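Local coordinates for putative iron-uptake ABC transport system,periplasmic iron-binding protein (Campylobacter jejuni, PDB 3E13), which binds ferric iron and probably delivers it to an ABC transporter for uptake from the periplasm, at residues 79-82 with 83-87; 238-241 with 242-246; 260-263 with 264-267; 279-282 with 283-287. All blocks are in the same frame, centred on the assembly; numbering follows the deposited sequence.

Overall arrangement
All four contacts are local, and each lies on or beside a short helix or strand end on the same chain. Contact 2 is the buried one, a serine-rich turn near the end of strand 233-241, and its hydroxyls are held by polar groups of the chain nearby. Contacts 1 and 3 are short helices with one greasy side and one solvent side; they touch where Tyr80 OH packs on Pro260 CD. Contact 4 caps helix 283-288 and adds a salt bridge with water at the surface. Two hydrogen bonds join it to contact 3. Contacts 3 and 4 lie nearer the iron ligands; contacts 1 and 2 are away from them.

Contact 1 (79-82 with 83-87); sequences KYLE and EFIPA
Phe84 drives the edge of its ring onto the face of Tyr80, one turn back on helix 79-84, in a T-shaped stack with the planes at 60° and the centroids 5.0 Å apart. The touching is done by CD1 and CE1 of Phe84; CD1 stands over the centre of the tyrosine ring, and CE1 comes within 3.5 Å of Tyr80 CE2. Tyr80 can receive that edge because its CG is anti to the backbone N (chi1 -166°), which brings the ring round toward the following turn. The other close pair faces inward: Leu81 and Ile85 run side by side in the same direction, with CD2 of Leu81 4.1 Å from CD1 of Ile85. Beneath them Ile85 N donates to Leu81 O at 2.9 Å, the last of the backbone bonds here before Ile85 leaves helical geometry. On the solvent side the fit is looser: the ends of Lys79 and Glu83 lead away, although Glu83 N still bonds to Lys79 O at 2.9 Å. Glu83 CG also lies over one face of the Phe84 ring. Around this short helix, Arg276 makes a cation-pi contact with Phe84, Arg90 bonds to Ile85 O, and Leu81 and Ile85 both pack on Phe97 of strand 97-109.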
loop_
_atom_site.group_PDB
_atom_site.type_symbol
_atom_site.label_atom_id
_atom_site.label_comp_id
_atom_site.label_asym_id
_atom_site.label_seq_id
_atom_site.Cartn_x
_atom_site.Cartn_y
_atom_site.Cartn_z
ATOM N N LYS A 79 -7.641 21.651 10.220
ATOM C CA LYS A 79 -7.598 21.251 11.625
ATOM C C LYS A 79 -8.076 19.818 11.832
ATOM O O LYS A 79 -7.600 19.109 12.759
ATOM C CB LYS A 79 -8.415 22.171 12.514
ATOM C CG LYS A 79 -7.848 23.556 12.745
ATOM C CD LYS A 79 -8.701 24.357 13.676
ATOM C CE LYS A 79 -8.032 25.647 14.120
ATOM N NZ LYS A 79 -8.950 26.399 15.093
ATOM N N TYR A 80 -9.017 19.410 10.997
ATOM C CA TYR A 80 -9.601 18.090 11.076
ATOM C C TYR A 80 -8.527 17.037 10.771
ATOM O O TYR A 80 -8.313 16.098 11.559
ATOM C CB TYR A 80 -10.801 17.948 10.150
ATOM C CG TYR A 80 -11.609 16.717 10.452
ATOM C CD1 TYR A 80 -11.404 15.514 9.756
ATOM C CD2 TYR A 80 -12.551 16.700 11.486
ATOM C CE1 TYR A 80 -12.080 14.375 10.067
ATOM C CE2 TYR A 80 -13.260 15.567 11.755
ATOM C CZ TYR A 80 -12.994 14.386 11.096
ATOM O OH TYR A 80 -13.706 13.258 11.349
ATOM N N LEU A 81 -7.828 17.197 9.637
ATOM C CA LEU A 81 -6.795 16.241 9.277
ATOM C C LEU A 81 -5.650 16.215 10.299
ATOM O O LEU A 81 -5.089 15.143 10.590
ATOM C CB LEU A 81 -6.247 16.548 7.861
ATOM C CG LEU A 81 -7.199 16.471 6.685
ATOM C CD1 LEU A 81 -6.475 16.865 5.405
ATOM C CD2 LEU A 81 -7.773 15.009 6.502
ATOM N N GLU A 82 -5.285 17.374 10.853
ATOM C CA GLU A 82 -4.155 17.450 11.733
ATOM C C GLU A 82 -4.537 16.873 13.094
ATOM O O GLU A 82 -3.703 16.353 13.802
ATOM C CB GLU A 82 -3.616 18.901 11.844
ATOM C CG GLU A 82 -3.047 19.332 10.496
ATOM C CD GLU A 82 -2.652 20.772 10.422
ATOM O OE1 GLU A 82 -2.165 21.150 9.361
ATOM O OE2 GLU A 82 -2.786 21.502 11.426
ATOM N N GLU A 83 -5.796 16.926 13.437
ATOM C CA GLU A 83 -6.210 16.379 14.750
ATOM C C GLU A 83 -6.214 14.865 14.739
ATOM O O GLU A 83 -5.864 14.189 15.733
ATOM C CB GLU A 83 -7.572 16.896 15.148
ATOM C CG GLU A 83 -8.020 16.343 16.521
ATOM C CD GLU A 83 -8.958 17.228 17.255
ATOM O OE1 GLU A 83 -8.810 18.471 17.152
ATOM O OE2 GLU A 83 -9.874 16.671 17.916
ATOM N N PHE A 84 -6.602 14.307 13.622
ATOM C CA PHE A 84 -6.838 12.879 13.586
ATOM C C PHE A 84 -5.752 12.068 12.888
ATOM O O PHE A 84 -5.714 10.850 13.046
ATOM C CB PHE A 84 -8.235 12.587 13.027
ATOM C CG PHE A 84 -9.331 13.051 13.933
ATOM C CD1 PHE A 84 -10.223 14.033 13.549
ATOM C CD2 PHE A 84 -9.426 12.526 15.204
ATOM C CE1 PHE A 84 -11.190 14.505 14.427
ATOM C CE2 PHE A 84 -10.392 12.946 16.036
ATOM C CZ PHE A 84 -11.268 13.954 15.667
ATOM N N ILE A 85 -4.918 12.703 12.077
ATOM C CA ILE A 85 -3.751 12.010 11.487
ATOM C C ILE A 85 -2.524 12.388 12.297
ATOM O O ILE A 85 -2.188 13.574 12.380
ATOM C CB ILE A 85 -3.540 12.392 9.995
ATOM C CG1 ILE A 85 -4.824 12.189 9.193
ATOM C CG2 ILE A 85 -2.376 11.602 9.432
ATOM C CD1 ILE A 85 -4.680 12.597 7.686
ATOM N N PRO A 86 -1.821 11.409 12.850
ATOM C CA PRO A 86 -0.549 11.680 13.504
ATOM C C PRO A 86 0.434 12.318 12.540
ATOM O O PRO A 86 0.435 11.976 11.337
ATOM C CB PRO A 86 -0.064 10.279 13.959
ATOM C CG PRO A 86 -1.173 9.453 13.942
ATOM C CD PRO A 86 -2.159 9.988 12.898
ATOM N N ALA A 87 1.274 13.231 13.033
ATOM C CA ALA A 87 2.240 13.934 12.176
ATOM C C ALA A 87 3.168 13.022 11.376
ATOM O O ALA A 87 3.541 13.363 10.236
ATOM C CB ALA A 87 3.061 14.874 13.016
#

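Contact 2 (238-241 with 242-246); sequences IAMT and KSSKN
Ser244 folds back on Thr241 and Met240 near the end of strand 233-241, where a type I beta turn runs from Thr241 to Ser244. Its backbone N donates to Thr241 O at 3.0 Å; the N-H points fairly straight at the oxygen (157°) but arrives from well above the carbonyl plane. Beside this bond, CB of Ser244 rests against CG of Met240 at 3.8 Å, and it is through this CG that the methionine side chain meets the turn. Within the turn the hydroxyls of Thr241 and Ser243 come together, OG1 to OG at 3.1 Å. Each sits between its own backbone N and carbonyl carbon (chi1 53° and 62°), and that placement turns both toward a common partner, since Thr241 OG1 and Ser243 OG are each hydrogen-bonded to Ala53 O. The next shell is also polar: Asp54 takes Ser244 OG on its OD1 and Asn246 ND2 on its OD2, while Lys242 NZ reaches Gly71 O. The buried serines and threonine are therefore satisfied by the chain just before strand 55-58. That strand pairs antiparallel with 233-241, as does strand 73-74, and Met240 packs on Gln247 and Ala250 of helix 247-257, the helix into which the turn leads.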
loop_
_atom_site.group_PDB
_atom_site.type_symbol
_atom_site.label_atom_id
_atom_site.label_comp_id
_atom_site.label_asym_id
_atom_site.label_seq_id
_atom_site.Cartn_x
_atom_site.Cartn_y
_atom_site.Cartn_z
ATOM N N ILE A 238 -3.697 10.512 0.358
ATOM C CA ILE A 238 -4.522 11.406 -0.455
ATOM C C ILE A 238 -3.929 12.806 -0.453
ATOM O O ILE A 238 -3.270 13.228 0.490
ATOM C CB ILE A 238 -6.009 11.432 0.060
ATOM C CG1 ILE A 238 -6.970 12.147 -0.905
ATOM C CG2 ILE A 238 -6.090 12.048 1.444
ATOM C CD1 ILE A 238 -8.418 11.853 -0.682
ATOM N N ALA A 239 -4.109 13.485 -1.574
ATOM C CA ALA A 239 -3.599 14.828 -1.812
ATOM C C ALA A 239 -4.550 15.612 -2.725
ATOM O O ALA A 239 -5.231 15.007 -3.577
ATOM C CB ALA A 239 -2.259 14.767 -2.543
ATOM N N MET A 240 -4.592 16.930 -2.526
ATOM C CA MET A 240 -5.179 17.864 -3.476
ATOM C C MET A 240 -4.173 18.206 -4.551
ATOM O O MET A 240 -3.043 18.471 -4.263
ATOM C CB MET A 240 -5.627 19.122 -2.747
ATOM C CG MET A 240 -6.507 20.037 -3.659
ATOM S SD MET A 240 -7.118 21.483 -2.820
ATOM C CE MET A 240 -5.773 22.336 -2.633
ATOM N N THR A 241 -4.609 18.198 -5.788
ATOM C CA THR A 241 -3.736 18.581 -6.896
ATOM C C THR A 241 -3.637 20.093 -7.041
ATOM O O THR A 241 -4.593 20.827 -6.746
ATOM C CB THR A 241 -4.206 17.978 -8.198
ATOM O OG1 THR A 241 -5.591 18.290 -8.415
ATOM C CG2 THR A 241 -4.146 16.482 -8.147
ATOM N N LYS A 242 -2.483 20.545 -7.521
ATOM C CA LYS A 242 -2.264 21.959 -7.795
ATOM C C LYS A 242 -3.275 22.448 -8.868
ATOM O O LYS A 242 -3.634 23.625 -8.892
ATOM C CB LYS A 242 -0.815 22.151 -8.293
ATOM C CG LYS A 242 -0.395 23.553 -8.565
ATOM C CD LYS A 242 1.106 23.609 -8.791
ATOM C CE LYS A 242 1.960 23.400 -7.558
ATOM N NZ LYS A 242 3.422 23.355 -8.046
ATOM N N SER A 243 -3.769 21.527 -9.685
ATOM C CA SER A 243 -4.707 21.827 -10.765
ATOM C C SER A 243 -6.140 21.985 -10.294
ATOM O O SER A 243 -7.001 22.445 -11.044
ATOM C CB SER A 243 -4.693 20.705 -11.806
ATOM O OG SER A 243 -5.112 19.449 -11.276
ATOM N N SER A 244 -6.409 21.557 -9.056
ATOM C CA SER A 244 -7.764 21.584 -8.510
ATOM C C SER A 244 -8.480 22.919 -8.630
ATOM O O SER A 244 -7.972 23.957 -8.123
ATOM C CB SER A 244 -7.749 21.222 -7.004
ATOM O OG SER A 244 -9.086 21.210 -6.591
ATOM N N LYS A 245 -9.657 22.872 -9.292
ATOM C CA LYS A 245 -10.533 24.038 -9.366
ATOM C C LYS A 245 -11.746 23.889 -8.449
ATOM O O LYS A 245 -12.509 24.861 -8.299
ATOM C CB LYS A 245 -10.998 24.305 -10.821
ATOM C CG LYS A 245 -9.849 24.589 -11.825
ATOM C CD LYS A 245 -9.029 25.809 -11.474
ATOM C CE LYS A 245 -8.751 26.754 -12.711
ATOM N NZ LYS A 245 -9.093 28.218 -12.450
ATOM N N ASN A 246 -11.919 22.706 -7.853
ATOM C CA ASN A 246 -12.996 22.443 -6.896
ATOM C C ASN A 246 -12.355 22.221 -5.523
ATOM O O ASN A 246 -12.528 21.172 -4.942
ATOM C CB ASN A 246 -13.786 21.222 -7.341
ATOM C CG ASN A 246 -14.350 21.363 -8.771
ATOM O OD1 ASN A 246 -15.098 22.308 -9.053
ATOM N ND2 ASN A 246 -14.015 20.433 -9.640
#

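Contact 3 (260-263 with 264-267); sequences PEIQ and KILT
Gln263 and Leu266 meet at the glutamine amide, a buried group gripped at both ends. NE2 donates to Met257 O and Ile99 O, and OE1 accepts from the backbone N of Ile275 and of Arg276, so four bonds to main-chain atoms fix the rotation of the amide. Across the helix turn the bend at chi2 (-86°) brings the same NE2 beside Leu266 CD1, 3.7 Å away. Below the side chains the helical bonds run in regular i to i+4 order: Leu266 N to Ile262 O is 2.9 Å, and Ile265 N to Glu261 O is 3.0 Å. Thr267 N to Gln263 O is longer, at 3.3 Å. Among the apolar residues Ile262 and Leu266 are buried, and Ile265 lies at the partly exposed margin. CD1 of Ile262 touches CD1 of Ile265 at 4.2 Å, while its other branch, CG2, meets Leu266 CD1 at 4.3 Å, so one isoleucine serves two neighbours of the next turn. The side chain of Leu266 lies about 7 Å from that of the iron ligand Tyr12. Outward, Glu261 pairs with Lys21, while Lys264 NZ forms a salt bridge with Asp268 and also donates to the backbone O of Glu280. The apolar side packs on helix 14-26, where Ile262, Ile265 and Leu266 all touch Ile18, and on helix 247-257 through Ile262 against Phe256 and Met257. Gln263 and Thr267 turn to Pro274 of strand 273-274.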
loop_
_atom_site.group_PDB
_atom_site.type_symbol
_atom_site.label_atom_id
_atom_site.label_comp_id
_atom_site.label_asym_id
_atom_site.label_seq_id
_atom_site.Cartn_x
_atom_site.Cartn_y
_atom_site.Cartn_z
ATOM N N PRO A 260 -15.179 9.182 11.234
ATOM C CA PRO A 260 -15.408 7.920 11.934
ATOM C C PRO A 260 -16.017 6.819 11.113
ATOM O O PRO A 260 -15.478 5.691 11.149
ATOM C CB PRO A 260 -16.317 8.346 13.091
ATOM C CG PRO A 260 -15.930 9.782 13.343
ATOM C CD PRO A 260 -15.648 10.363 11.982
ATOM N N GLU A 261 -17.075 7.117 10.352
ATOM C CA GLU A 261 -17.759 6.105 9.575
ATOM C C GLU A 261 -16.895 5.541 8.461
ATOM O O GLU A 261 -16.901 4.344 8.231
ATOM C CB GLU A 261 -19.121 6.587 9.009
ATOM C CG GLU A 261 -19.838 5.484 8.244
ATOM C CD GLU A 261 -21.251 5.787 7.783
ATOM O OE1 GLU A 261 -21.641 6.964 7.733
ATOM O OE2 GLU A 261 -21.981 4.784 7.507
ATOM N N ILE A 262 -16.108 6.406 7.831
ATOM C CA ILE A 262 -15.343 5.983 6.682
ATOM C C ILE A 262 -14.104 5.194 7.131
ATOM O O ILE A 262 -13.743 4.188 6.505
ATOM C CB ILE A 262 -14.988 7.191 5.825
ATOM C CG1 ILE A 262 -16.263 7.882 5.357
ATOM C CG2 ILE A 262 -14.130 6.793 4.652
ATOM C CD1 ILE A 262 -17.236 6.960 4.515
ATOM N N GLN A 263 -13.477 5.625 8.224
ATOM C CA GLN A 263 -12.365 4.874 8.771
ATOM C C GLN A 263 -12.816 3.494 9.217
ATOM O O GLN A 263 -12.103 2.509 9.055
ATOM C CB GLN A 263 -11.696 5.652 9.893
ATOM C CG GLN A 263 -10.996 6.894 9.377
ATOM C CD GLN A 263 -9.608 6.590 8.923
ATOM O OE1 GLN A 263 -8.807 6.068 9.686
ATOM N NE2 GLN A 263 -9.336 6.845 7.657
ATOM N N LYS A 264 -14.034 3.411 9.768
ATOM C CA LYS A 264 -14.593 2.108 10.121
ATOM C C LYS A 264 -14.834 1.212 8.872
ATOM O O LYS A 264 -14.530 0.021 8.899
ATOM C CB LYS A 264 -15.861 2.254 10.973
ATOM C CG LYS A 264 -16.281 0.878 11.602
ATOM C CD LYS A 264 -15.129 0.107 12.268
ATOM C CE LYS A 264 -15.593 -0.875 13.350
ATOM N NZ LYS A 264 -14.680 -2.006 13.484
ATOM N N ILE A 265 -15.333 1.768 7.785
ATOM C CA ILE A 265 -15.515 0.985 6.565
ATOM C C ILE A 265 -14.169 0.490 6.040
ATOM O O ILE A 265 -14.035 -0.630 5.558
ATOM C CB ILE A 265 -16.239 1.815 5.507
ATOM C CG1 ILE A 265 -17.701 2.052 5.944
ATOM C CG2 ILE A 265 -16.096 1.180 4.092
ATOM C CD1 ILE A 265 -18.421 2.940 4.997
ATOM N N LEU A 266 -13.159 1.337 6.115
ATOM C CA LEU A 266 -11.842 0.951 5.602
ATOM C C LEU A 266 -11.291 -0.271 6.327
ATOM O O LEU A 266 -10.640 -1.099 5.698
ATOM C CB LEU A 266 -10.899 2.126 5.668
ATOM C CG LEU A 266 -11.164 3.236 4.611
ATOM C CD1 LEU A 266 -10.538 4.550 5.016
ATOM C CD2 LEU A 266 -10.701 2.813 3.260
ATOM N N THR A 267 -11.559 -0.413 7.636
ATOM C CA THR A 267 -11.126 -1.632 8.312
ATOM C C THR A 267 -12.152 -2.780 8.211
ATOM O O THR A 267 -11.770 -3.944 8.048
ATOM C CB THR A 267 -10.673 -1.316 9.755
ATOM O OG1 THR A 267 -10.034 -2.456 10.328
ATOM C CG2 THR A 267 -11.827 -0.989 10.700
#

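Contact 4 (279-282 with 283-287); sequences VELS and QTVKD
Glu280 leads off by reaching forward to Lys286, OE1 to NZ at 3.1 Å, a salt bridge in which the ammonium meets the carboxylate oxygen nearly along its C-O axis. The glutamate is bent at chi2 (-81°), which folds its carboxylate toward the lysine, and the lysine bends in turn at chi4. One water sits beside the pair: it donates to Glu280 OE1 at 2.8 Å and accepts from Leu281 N at 3.0 Å. Leu281 comes next. Its CD1 lies 4.0 Å from Val285 CG1, the two side chains crossing at about a right angle, while its CB backs onto the aliphatic chain of Lys286. A second water donates to both Leu281 O and Gln283 OE1. Ser282 then caps the helix that begins at Gln283. Its carbonyl O takes Lys286 N at 3.0 Å, and its OG receives a weak bond from Val285 N at 3.5 Å. The serine hydroxyl also donates to Thr267 O, tying the cap to the neighbouring helix 260-268, and Val285 packs on Phe273 and Tyr271. Val285 also brings its side chain to about 6 Å from that of the iron ligand Tyr199. The arrangement is a serine N-cap at the first turn of helix 283-288, its capping bond long and weak and its hydroxyl held more firmly by Thr267 O.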
loop_
_atom_site.group_PDB
_atom_site.type_symbol
_atom_site.label_atom_id
_atom_site.label_comp_id
_atom_site.label_asym_id
_atom_site.label_seq_id
_atom_site.Cartn_x
_atom_site.Cartn_y
_atom_site.Cartn_z
ATOM N N VAL A 279 -10.893 4.118 16.325
ATOM C CA VAL A 279 -11.675 3.221 15.510
ATOM C C VAL A 279 -11.196 1.774 15.753
ATOM O O VAL A 279 -10.050 1.439 15.477
ATOM C CB VAL A 279 -11.516 3.568 14.011
ATOM C CG1 VAL A 279 -12.257 2.557 13.161
ATOM C CG2 VAL A 279 -12.058 4.951 13.721
ATOM N N GLU A 280 -12.046 0.954 16.308
ATOM C CA GLU A 280 -11.742 -0.461 16.540
ATOM C C GLU A 280 -11.450 -1.182 15.241
ATOM O O GLU A 280 -12.135 -0.993 14.229
ATOM C CB GLU A 280 -12.892 -1.144 17.275
ATOM C CG GLU A 280 -12.982 -0.719 18.736
ATOM C CD GLU A 280 -12.028 -1.442 19.665
ATOM O OE1 GLU A 280 -11.453 -2.480 19.228
ATOM O OE2 GLU A 280 -11.901 -1.018 20.873
ATOM N N LEU A 281 -10.457 -2.054 15.289
ATOM C CA LEU A 281 -10.156 -2.932 14.167
ATOM C C LEU A 281 -11.302 -3.900 13.917
ATOM O O LEU A 281 -12.001 -4.293 14.817
ATOM C CB LEU A 281 -8.850 -3.700 14.393
ATOM C CG LEU A 281 -7.609 -2.895 14.672
ATOM C CD1 LEU A 281 -6.422 -3.791 14.880
ATOM C CD2 LEU A 281 -7.354 -1.852 13.594
ATOM N N SER A 282 -11.520 -4.276 12.663
ATOM C CA SER A 282 -12.488 -5.292 12.325
ATOM C C SER A 282 -11.963 -6.626 12.869
ATOM O O SER A 282 -10.771 -6.775 13.173
ATOM C CB SER A 282 -12.662 -5.403 10.816
ATOM O OG SER A 282 -11.456 -5.806 10.228
ATOM N N GLN A 283 -12.869 -7.579 13.051
ATOM C CA GLN A 283 -12.479 -8.828 13.715
ATOM C C GLN A 283 -11.440 -9.630 12.912
ATOM O O GLN A 283 -10.529 -10.226 13.475
ATOM C CB GLN A 283 -13.696 -9.730 13.971
ATOM C CG GLN A 283 -14.880 -9.043 14.568
ATOM C CD GLN A 283 -14.573 -8.094 15.685
ATOM O OE1 GLN A 283 -15.096 -6.922 15.678
ATOM N NE2 GLN A 283 -13.773 -8.507 16.637
ATOM N N THR A 284 -11.570 -9.616 11.590
ATOM C CA THR A 284 -10.592 -10.238 10.707
ATOM C C THR A 284 -9.218 -9.628 10.903
ATOM O O THR A 284 -8.205 -10.310 10.953
ATOM C CB THR A 284 -11.049 -10.036 9.268
ATOM O OG1 THR A 284 -12.235 -10.816 9.037
ATOM C CG2 THR A 284 -10.068 -10.531 8.297
ATOM N N VAL A 285 -9.170 -8.314 10.996
ATOM C CA VAL A 285 -7.880 -7.654 11.153
ATOM C C VAL A 285 -7.288 -7.956 12.559
ATOM O O VAL A 285 -6.110 -8.127 12.704
ATOM C CB VAL A 285 -8.020 -6.126 10.921
ATOM C CG1 VAL A 285 -6.773 -5.384 11.225
ATOM C CG2 VAL A 285 -8.443 -5.862 9.455
ATOM N N LYS A 286 -8.102 -8.008 13.592
ATOM C CA LYS A 286 -7.598 -8.424 14.878
ATOM C C LYS A 286 -6.973 -9.803 14.830
ATOM O O LYS A 286 -5.961 -10.061 15.465
ATOM C CB LYS A 286 -8.746 -8.447 15.888
ATOM C CG LYS A 286 -9.340 -7.081 16.211
ATOM C CD LYS A 286 -10.490 -7.196 17.230
ATOM C CE LYS A 286 -10.943 -5.790 17.695
ATOM N NZ LYS A 286 -9.793 -4.858 18.093
ATOM N N ASP A 287 -7.545 -10.661 14.004
ATOM C CA ASP A 287 -7.022 -12.046 13.868
ATOM C C ASP A 287 -5.676 -12.110 13.156
ATOM O O ASP A 287 -4.990 -13.150 13.217
ATOM C CB ASP A 287 -8.052 -12.902 13.108
ATOM C CG ASP A 287 -9.085 -13.532 14.020
ATOM O OD1 ASP A 287 -10.033 -14.093 13.456
ATOM O OD2 ASP A 287 -8.993 -13.483 15.262
HETATM O O HOH W 1 -9.042 -2.492 17.875
HETATM O O HOH W 2 -14.685 -3.980 15.508
#